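Local coordinates for 1-carboxybiuret hydrolase subunit AtzE (Pseudomonas sp., PDB 6C62), which hydrolyses 1-carboxybiuret to urea-1,3-dicarboxylate and ammonia, a step in the breakdown of the herbicide atrazine, at residues A[121-126]-A[311-316]; A[119-122]-A[127-130]; A[315-318]-A[323-326]. All blocks are in the same frame, centred on the assembly; numbering follows the deposited sequence.

Interaction 1: residues A[121-126]-A[311-316]; sequences DEFAYG and CLHLDD
NE2 of His313 lies 2.9 Å from a water, which in turn donates a hydrogen bond to the backbone O of Phe123, 3.0 Å away. This bridge joins two parts of the amidase fold far apart in sequence, the loop that follows strand 113-118 and the break between helices 294-312 and 314-319, where His313 occupies the N-cap position. The water sits at the edge of the imidazole, in its plane, and probably helps to hold the rotation of a ring whose face is already in use. That face meets the phenyl ring of Phe123: the ring centroids are 4.0 Å apart and the planes are inclined by 33°, an oblique aromatic pair. In both residues CG stands anti to the carbonyl carbon (chi1 -69° in Phe123, -66° in His313), which sends the two rings toward each other across a CA separation of 9.3 Å. The ring of Tyr200 meets that of Phe123 and the ring of Phe332 meets that of His313, making a buried aromatic cluster. By similarity the charge-relay residues Ser150 and Lys74 are near, their side chains about 9 Å from that of Phe123. The imidazole approaches corner first, with His313 CE1 hanging 3.2 Å above the plane of the Phe123 ring, over its centre.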
loop_
_atom_site.group_PDB
_atom_site.type_symbol
_atom_site.label_atom_id
_atom_site.label_comp_id
_atom_site.label_asym_id
_atom_site.label_seq_id
_atom_site.Cartn_x
_atom_site.Cartn_y
_atom_site.Cartn_z
ATOM N N ASP A 121 8.592 22.061 -13.084
ATOM C CA ASP A 121 7.267 21.857 -13.675
ATOM C C ASP A 121 6.252 21.837 -12.559
ATOM O O ASP A 121 6.517 21.283 -11.469
ATOM C CB ASP A 121 7.130 20.565 -14.450
ATOM C CG ASP A 121 7.879 20.600 -15.794
ATOM O OD1 ASP A 121 7.474 21.339 -16.753
ATOM O OD2 ASP A 121 8.904 19.890 -15.894
ATOM N N GLU A 122 5.095 22.430 -12.818
ATOM C CA GLU A 122 4.056 22.547 -11.769
ATOM C C GLU A 122 3.694 21.201 -11.181
ATOM O O GLU A 122 3.361 20.292 -11.884
ATOM C CB GLU A 122 2.791 23.209 -12.312
ATOM C CG GLU A 122 1.688 23.168 -11.277
ATOM C CD GLU A 122 0.380 23.769 -11.735
ATOM O OE1 GLU A 122 -0.451 22.956 -12.277
ATOM O OE2 GLU A 122 0.147 24.990 -11.473
ATOM N N PHE A 123 3.771 21.111 -9.859
ATOM C CA PHE A 123 3.406 19.934 -9.111
ATOM C C PHE A 123 4.190 18.712 -9.490
ATOM O O PHE A 123 3.769 17.594 -9.218
ATOM C CB PHE A 123 1.859 19.701 -9.127
ATOM C CG PHE A 123 1.065 20.725 -8.354
ATOM C CD1 PHE A 123 1.468 21.183 -7.129
ATOM C CD2 PHE A 123 -0.127 21.234 -8.863
ATOM C CE1 PHE A 123 0.688 22.108 -6.426
ATOM C CE2 PHE A 123 -0.890 22.127 -8.175
ATOM C CZ PHE A 123 -0.483 22.575 -6.941
ATOM N N ALA A 124 5.353 18.937 -10.117
ATOM C CA ALA A 124 6.314 17.914 -10.484
ATOM C C ALA A 124 5.874 17.030 -11.654
ATOM O O ALA A 124 6.572 16.086 -11.922
ATOM C CB ALA A 124 6.681 17.046 -9.278
ATOM N N TYR A 125 4.794 17.323 -12.367
ATOM C CA TYR A 125 4.340 16.451 -13.473
ATOM C C TYR A 125 4.840 16.970 -14.819
ATOM O O TYR A 125 4.202 17.825 -15.443
ATOM C CB TYR A 125 2.809 16.358 -13.503
ATOM C CG TYR A 125 2.183 15.117 -14.184
ATOM C CD1 TYR A 125 2.947 14.050 -14.673
ATOM C CD2 TYR A 125 0.800 14.991 -14.264
ATOM C CE1 TYR A 125 2.358 12.947 -15.252
ATOM C CE2 TYR A 125 0.190 13.823 -14.801
ATOM C CZ TYR A 125 0.982 12.807 -15.294
ATOM O OH TYR A 125 0.414 11.686 -15.891
ATOM N N GLY A 126 5.993 16.515 -15.240
ATOM C CA GLY A 126 6.603 16.984 -16.523
ATOM C C GLY A 126 8.083 16.734 -16.555
ATOM O O GLY A 126 8.700 16.602 -15.488
ATOM N N CYS A 311 -5.340 12.454 -8.105
ATOM C CA CYS A 311 -6.242 12.415 -6.962
ATOM C C CYS A 311 -5.761 13.270 -5.815
ATOM O O CYS A 311 -6.548 13.803 -5.074
ATOM C CB CYS A 311 -6.538 10.990 -6.525
ATOM S SG CYS A 311 -7.476 10.162 -7.880
ATOM N N LEU A 312 -4.463 13.419 -5.659
ATOM C CA LEU A 312 -3.917 14.325 -4.666
ATOM C C LEU A 312 -4.464 15.745 -4.818
ATOM O O LEU A 312 -4.542 16.452 -3.840
ATOM C CB LEU A 312 -2.413 14.427 -4.794
ATOM C CG LEU A 312 -1.594 14.938 -3.601
ATOM C CD1 LEU A 312 -1.667 13.932 -2.472
ATOM C CD2 LEU A 312 -0.145 15.103 -4.054
ATOM N N HIS A 313 -4.759 16.159 -6.054
ATOM C CA HIS A 313 -5.193 17.538 -6.343
ATOM C C HIS A 313 -6.687 17.597 -6.689
ATOM O O HIS A 313 -7.168 18.575 -7.273
ATOM C CB HIS A 313 -4.379 18.050 -7.530
ATOM C CG HIS A 313 -2.926 18.195 -7.228
ATOM N ND1 HIS A 313 -2.449 19.214 -6.451
ATOM C CD2 HIS A 313 -1.862 17.430 -7.553
ATOM C CE1 HIS A 313 -1.143 19.098 -6.334
ATOM N NE2 HIS A 313 -0.757 18.007 -6.966
ATOM N N LEU A 314 -7.451 16.574 -6.311
ATOM C CA LEU A 314 -8.836 16.505 -6.751
ATOM C C LEU A 314 -9.687 17.709 -6.289
ATOM O O LEU A 314 -10.510 18.224 -7.061
ATOM C CB LEU A 314 -9.461 15.193 -6.320
ATOM C CG LEU A 314 -10.920 14.978 -6.712
ATOM C CD1 LEU A 314 -11.140 15.094 -8.216
ATOM C CD2 LEU A 314 -11.342 13.583 -6.216
ATOM N N ASP A 315 -9.478 18.149 -5.049
ATOM C CA ASP A 315 -10.283 19.231 -4.488
ATOM C C ASP A 315 -10.084 20.502 -5.286
ATOM O O ASP A 315 -11.070 21.179 -5.587
ATOM C CB ASP A 315 -9.910 19.577 -3.039
ATOM C CG ASP A 315 -10.257 18.475 -2.019
ATOM O OD1 ASP A 315 -11.365 17.859 -2.139
ATOM O OD2 ASP A 315 -9.414 18.241 -1.066
ATOM N N ASP A 316 -8.831 20.813 -5.634
ATOM C CA ASP A 316 -8.530 21.933 -6.498
ATOM C C ASP A 316 -8.945 21.730 -7.952
ATOM O O ASP A 316 -9.368 22.687 -8.614
ATOM C CB ASP A 316 -7.048 22.284 -6.415
ATOM C CG ASP A 316 -6.705 22.972 -5.078
ATOM O OD1 ASP A 316 -7.567 23.726 -4.573
ATOM O OD2 ASP A 316 -5.567 22.784 -4.528
HETATM O O HOH W 1 2.078 17.272 -6.788
#

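Interaction 2: residues A[119-122]-A[127-130]; sequences NMDE and FTTE
Asp121 and Thr129 form the tight half of this contact, their CA atoms 4.6 Å apart where the loop doubles back. Thr129 N donates to Asp121 OD2 over 2.7 Å with an N-H...O angle of 151°, arriving on the syn side and 30° out of the carboxylate plane. Two weak bonds flank it, from Thr128 N to OD2 and from Glu130 N to OD1 of Asp121, so one carboxylate gathers three consecutive backbone amides. Beside it, Thr129 CG2, the branch anti to the backbone N, packs 3.8 Å from Met120 CA and alongside the amide of Asn119, whose ND2 bonds to Gly135 O; Thr129 OG1 bonds to Gly148 O. In this amidase the loop after strand 113-118 borders the probable active site: the side chains of Ser150 and Lys74, charge-relay residues by similarity, lie about 4 Å from those of Asp121 and Met120 respectively. Were Asp121 an alanine, the amides of residues 128 to 130 would probably lose the carboxylate they share and the turn would be freer to shift. The looser side is hydrated. There a water donates to Thr128 OG1 at 2.6 Å and only weakly to Asp121 OD1, while Thr128 OG1 donates to Glu130 OE1, 2.8 Å away, on its anti lone pair; Gly380 N holds Glu130 OE2.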
loop_
_atom_site.group_PDB
_atom_site.type_symbol
_atom_site.label_atom_id
_atom_site.label_comp_id
_atom_site.label_asym_id
_atom_site.label_seq_id
_atom_site.Cartn_x
_atom_site.Cartn_y
_atom_site.Cartn_z
ATOM N N ASN A 119 13.091 26.736 -9.915
ATOM C CA ASN A 119 11.941 26.502 -10.806
ATOM C C ASN A 119 11.768 24.993 -11.103
ATOM O O ASN A 119 12.749 24.226 -11.105
ATOM C CB ASN A 119 12.138 27.288 -12.114
ATOM C CG ASN A 119 10.865 27.484 -12.928
ATOM O OD1 ASN A 119 9.747 27.509 -12.400
ATOM N ND2 ASN A 119 11.052 27.644 -14.282
ATOM N N MET A 120 10.515 24.597 -11.359
ATOM C CA MET A 120 10.137 23.236 -11.616
ATOM C C MET A 120 8.859 23.188 -12.424
ATOM O O MET A 120 8.102 24.144 -12.457
ATOM C CB MET A 120 9.993 22.456 -10.307
ATOM C CG MET A 120 8.986 23.077 -9.310
ATOM S SD MET A 120 8.594 22.035 -7.886
ATOM C CE MET A 120 7.479 20.792 -8.519
ATOM N N ASP A 121 8.592 22.061 -13.084
ATOM C CA ASP A 121 7.267 21.857 -13.675
ATOM C C ASP A 121 6.252 21.837 -12.559
ATOM O O ASP A 121 6.517 21.283 -11.469
ATOM C CB ASP A 121 7.130 20.565 -14.450
ATOM C CG ASP A 121 7.879 20.600 -15.794
ATOM O OD1 ASP A 121 7.474 21.339 -16.753
ATOM O OD2 ASP A 121 8.904 19.890 -15.894
ATOM N N GLU A 122 5.095 22.430 -12.818
ATOM C CA GLU A 122 4.056 22.547 -11.769
ATOM C C GLU A 122 3.694 21.201 -11.181
ATOM O O GLU A 122 3.361 20.292 -11.884
ATOM C CB GLU A 122 2.791 23.209 -12.312
ATOM C CG GLU A 122 1.688 23.168 -11.277
ATOM C CD GLU A 122 0.380 23.769 -11.735
ATOM O OE1 GLU A 122 -0.451 22.956 -12.277
ATOM O OE2 GLU A 122 0.147 24.990 -11.473
ATOM N N PHE A 127 8.660 16.605 -17.746
ATOM C CA PHE A 127 10.101 16.410 -17.890
ATOM C C PHE A 127 10.837 17.522 -18.592
ATOM O O PHE A 127 11.960 17.304 -19.041
ATOM C CB PHE A 127 10.329 15.143 -18.677
ATOM C CG PHE A 127 9.986 13.901 -17.922
ATOM C CD1 PHE A 127 10.626 13.617 -16.726
ATOM C CD2 PHE A 127 9.081 13.009 -18.421
ATOM C CE1 PHE A 127 10.294 12.474 -16.004
ATOM C CE2 PHE A 127 8.781 11.812 -17.736
ATOM C CZ PHE A 127 9.386 11.575 -16.524
ATOM N N THR A 128 10.252 18.712 -18.688
ATOM C CA THR A 128 10.888 19.804 -19.466
ATOM C C THR A 128 11.031 21.175 -18.789
ATOM O O THR A 128 11.718 22.032 -19.320
ATOM C CB THR A 128 10.097 20.004 -20.748
ATOM O OG1 THR A 128 8.786 20.518 -20.434
ATOM C CG2 THR A 128 10.002 18.646 -21.559
ATOM N N THR A 129 10.428 21.370 -17.618
ATOM C CA THR A 129 10.430 22.651 -16.894
ATOM C C THR A 129 10.065 23.821 -17.817
ATOM O O THR A 129 10.787 24.814 -17.923
ATOM C CB THR A 129 11.759 22.918 -16.133
ATOM O OG1 THR A 129 12.162 21.723 -15.483
ATOM C CG2 THR A 129 11.555 24.031 -15.052
ATOM N N GLU A 130 8.990 23.620 -18.553
ATOM C CA GLU A 130 8.346 24.651 -19.330
ATOM C C GLU A 130 7.120 25.103 -18.549
ATOM O O GLU A 130 5.992 24.662 -18.802
ATOM C CB GLU A 130 8.001 24.097 -20.721
ATOM C CG GLU A 130 9.279 23.827 -21.550
ATOM C CD GLU A 130 8.978 23.127 -22.885
ATOM O OE1 GLU A 130 8.668 21.871 -22.913
ATOM O OE2 GLU A 130 9.077 23.856 -23.904
HETATM O O HOH W 2 7.233 18.903 -19.066
#

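Interaction 3: residues A[315-318]-A[323-326]; sequences DDLR and DFEP
Leu317 and Phe324 supply the main apolar contact, and it shows how a single methyl can settle on an aromatic face. CD2 of Leu317 stands 3.7 Å from the centroid of the Phe324 ring and only 15° off the ring normal, the geometry of a CH-pi interaction. The methyl is displaced slightly toward the rim, where its nearest ring atom is Phe324 CZ, 3.6 Å away. Leu317 CG follows at 3.8 Å from the same CZ, so the branch comes down on the ring while the two side chains run at about a right angle to each other. The leucine torsions account for this: CG lies anti to the carbonyl carbon (chi1 -67°) and, with CD1 extended (chi2 164°), the other branch, CD2, is turned to the aromatic side.

The second kind of contact is made at the rim of the ring, by Asp316. Its backbone O lies at the ring edge, in plane, 3.7 Å from Phe324 CE1, so that the carbonyl faces the weakly positive C-H border and not the pi cloud. CB of Asp316 adds van der Waals packing against Phe324 CZ at 3.8 Å.

No hydrogen bond joins the two segments; the polar ties run outward. Asp323 forms a salt bridge with Arg320, and Glu325 N bonds to Glu122 of the loop after strand 113-118.

Within the fold, the contact closes the connection between helix 314-319 and helix 329-336, with residues 323-326 folding back so that Phe324 returns to the helix just left. Val329 of the following helix touches both Leu317 and Phe324, Val336 touches Leu317 as well, and Ile90 from another loop packs on Phe324 and Asp316.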
loop_
_atom_site.group_PDB
_atom_site.type_symbol
_atom_site.label_atom_id
_atom_site.label_comp_id
_atom_site.label_asym_id
_atom_site.label_seq_id
_atom_site.Cartn_x
_atom_site.Cartn_y
_atom_site.Cartn_z
ATOM N N ASP A 315 -9.478 18.149 -5.049
ATOM C CA ASP A 315 -10.283 19.231 -4.488
ATOM C C ASP A 315 -10.084 20.502 -5.286
ATOM O O ASP A 315 -11.070 21.179 -5.587
ATOM C CB ASP A 315 -9.910 19.577 -3.039
ATOM C CG ASP A 315 -10.257 18.475 -2.019
ATOM O OD1 ASP A 315 -11.365 17.859 -2.139
ATOM O OD2 ASP A 315 -9.414 18.241 -1.066
ATOM N N ASP A 316 -8.831 20.813 -5.634
ATOM C CA ASP A 316 -8.530 21.933 -6.498
ATOM C C ASP A 316 -8.945 21.730 -7.952
ATOM O O ASP A 316 -9.368 22.687 -8.614
ATOM C CB ASP A 316 -7.048 22.284 -6.415
ATOM C CG ASP A 316 -6.705 22.972 -5.078
ATOM O OD1 ASP A 316 -7.567 23.726 -4.573
ATOM O OD2 ASP A 316 -5.567 22.784 -4.528
ATOM N N LEU A 317 -8.910 20.514 -8.479
ATOM C CA LEU A 317 -9.410 20.301 -9.835
ATOM C C LEU A 317 -10.907 20.534 -9.917
ATOM O O LEU A 317 -11.413 20.858 -10.975
ATOM C CB LEU A 317 -9.058 18.897 -10.376
ATOM C CG LEU A 317 -7.578 18.604 -10.635
ATOM C CD1 LEU A 317 -7.320 17.104 -10.788
ATOM C CD2 LEU A 317 -7.129 19.349 -11.863
ATOM N N ARG A 318 -11.625 20.321 -8.816
ATOM C CA ARG A 318 -13.050 20.540 -8.821
ATOM C C ARG A 318 -13.406 22.066 -8.799
ATOM O O ARG A 318 -14.284 22.505 -9.463
ATOM C CB ARG A 318 -13.693 19.872 -7.619
ATOM C CG ARG A 318 -13.775 18.388 -7.754
ATOM C CD ARG A 318 -14.209 17.770 -6.443
ATOM N NE ARG A 318 -14.625 16.394 -6.672
ATOM C CZ ARG A 318 -14.645 15.443 -5.741
ATOM N NH1 ARG A 318 -14.247 15.694 -4.513
ATOM N NH2 ARG A 318 -15.026 14.221 -6.069
ATOM N N ASP A 323 -6.735 27.418 -12.763
ATOM C CA ASP A 323 -5.496 27.836 -12.108
ATOM C C ASP A 323 -4.344 26.865 -12.182
ATOM O O ASP A 323 -3.238 27.224 -11.771
ATOM C CB ASP A 323 -5.807 28.165 -10.684
ATOM C CG ASP A 323 -6.687 29.435 -10.531
ATOM O OD1 ASP A 323 -6.832 30.219 -11.498
ATOM O OD2 ASP A 323 -7.204 29.641 -9.432
ATOM N N PHE A 324 -4.559 25.674 -12.758
ATOM C CA PHE A 324 -3.449 24.754 -12.994
ATOM C C PHE A 324 -2.650 25.156 -14.243
ATOM O O PHE A 324 -3.135 25.900 -15.095
ATOM C CB PHE A 324 -3.970 23.303 -13.159
ATOM C CG PHE A 324 -4.412 22.644 -11.887
ATOM C CD1 PHE A 324 -5.573 23.026 -11.242
ATOM C CD2 PHE A 324 -3.620 21.641 -11.301
ATOM C CE1 PHE A 324 -5.976 22.386 -10.092
ATOM C CE2 PHE A 324 -4.054 21.000 -10.165
ATOM C CZ PHE A 324 -5.196 21.363 -9.554
ATOM N N GLU A 325 -1.463 24.565 -14.364
ATOM C CA GLU A 325 -0.630 24.552 -15.575
ATOM C C GLU A 325 -1.416 23.949 -16.739
ATOM O O GLU A 325 -1.769 22.766 -16.703
ATOM C CB GLU A 325 0.628 23.716 -15.279
ATOM C CG GLU A 325 1.459 23.273 -16.473
ATOM C CD GLU A 325 2.029 24.466 -17.223
ATOM O OE1 GLU A 325 2.978 25.060 -16.675
ATOM O OE2 GLU A 325 1.483 24.787 -18.315
ATOM N N PRO A 326 -1.720 24.765 -17.769
ATOM C CA PRO A 326 -2.523 24.196 -18.924
ATOM C C PRO A 326 -1.855 23.041 -19.641
ATOM O O PRO A 326 -2.542 22.205 -20.180
ATOM C CB PRO A 326 -2.773 25.425 -19.830
ATOM C CG PRO A 326 -2.756 26.564 -18.840
ATOM C CD PRO A 326 -1.592 26.229 -17.890
#

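All three contacts are buried, yet their chemistry changes with distance from the chain's centre. Interaction 2, about 12 Å out and next to the charge-relay residues, is local and polar, a carboxylate binding backbone amides. Interaction 1, about 19 Å out, spans 185 residues through aromatic rings and a water. Interaction 3, about 26 Å out and away from the annotated sites, is apolar and short in sequence; it lies farthest from the centre, with Asp316 partly exposed while Leu317 and Phe324 are buried. Interactions 1 and 2 share the loop after strand 113-118, whereas 1 and 3 share helix 314-319 and meet where Phe123 CE2 packs 3.9 Å from Phe324 CE2.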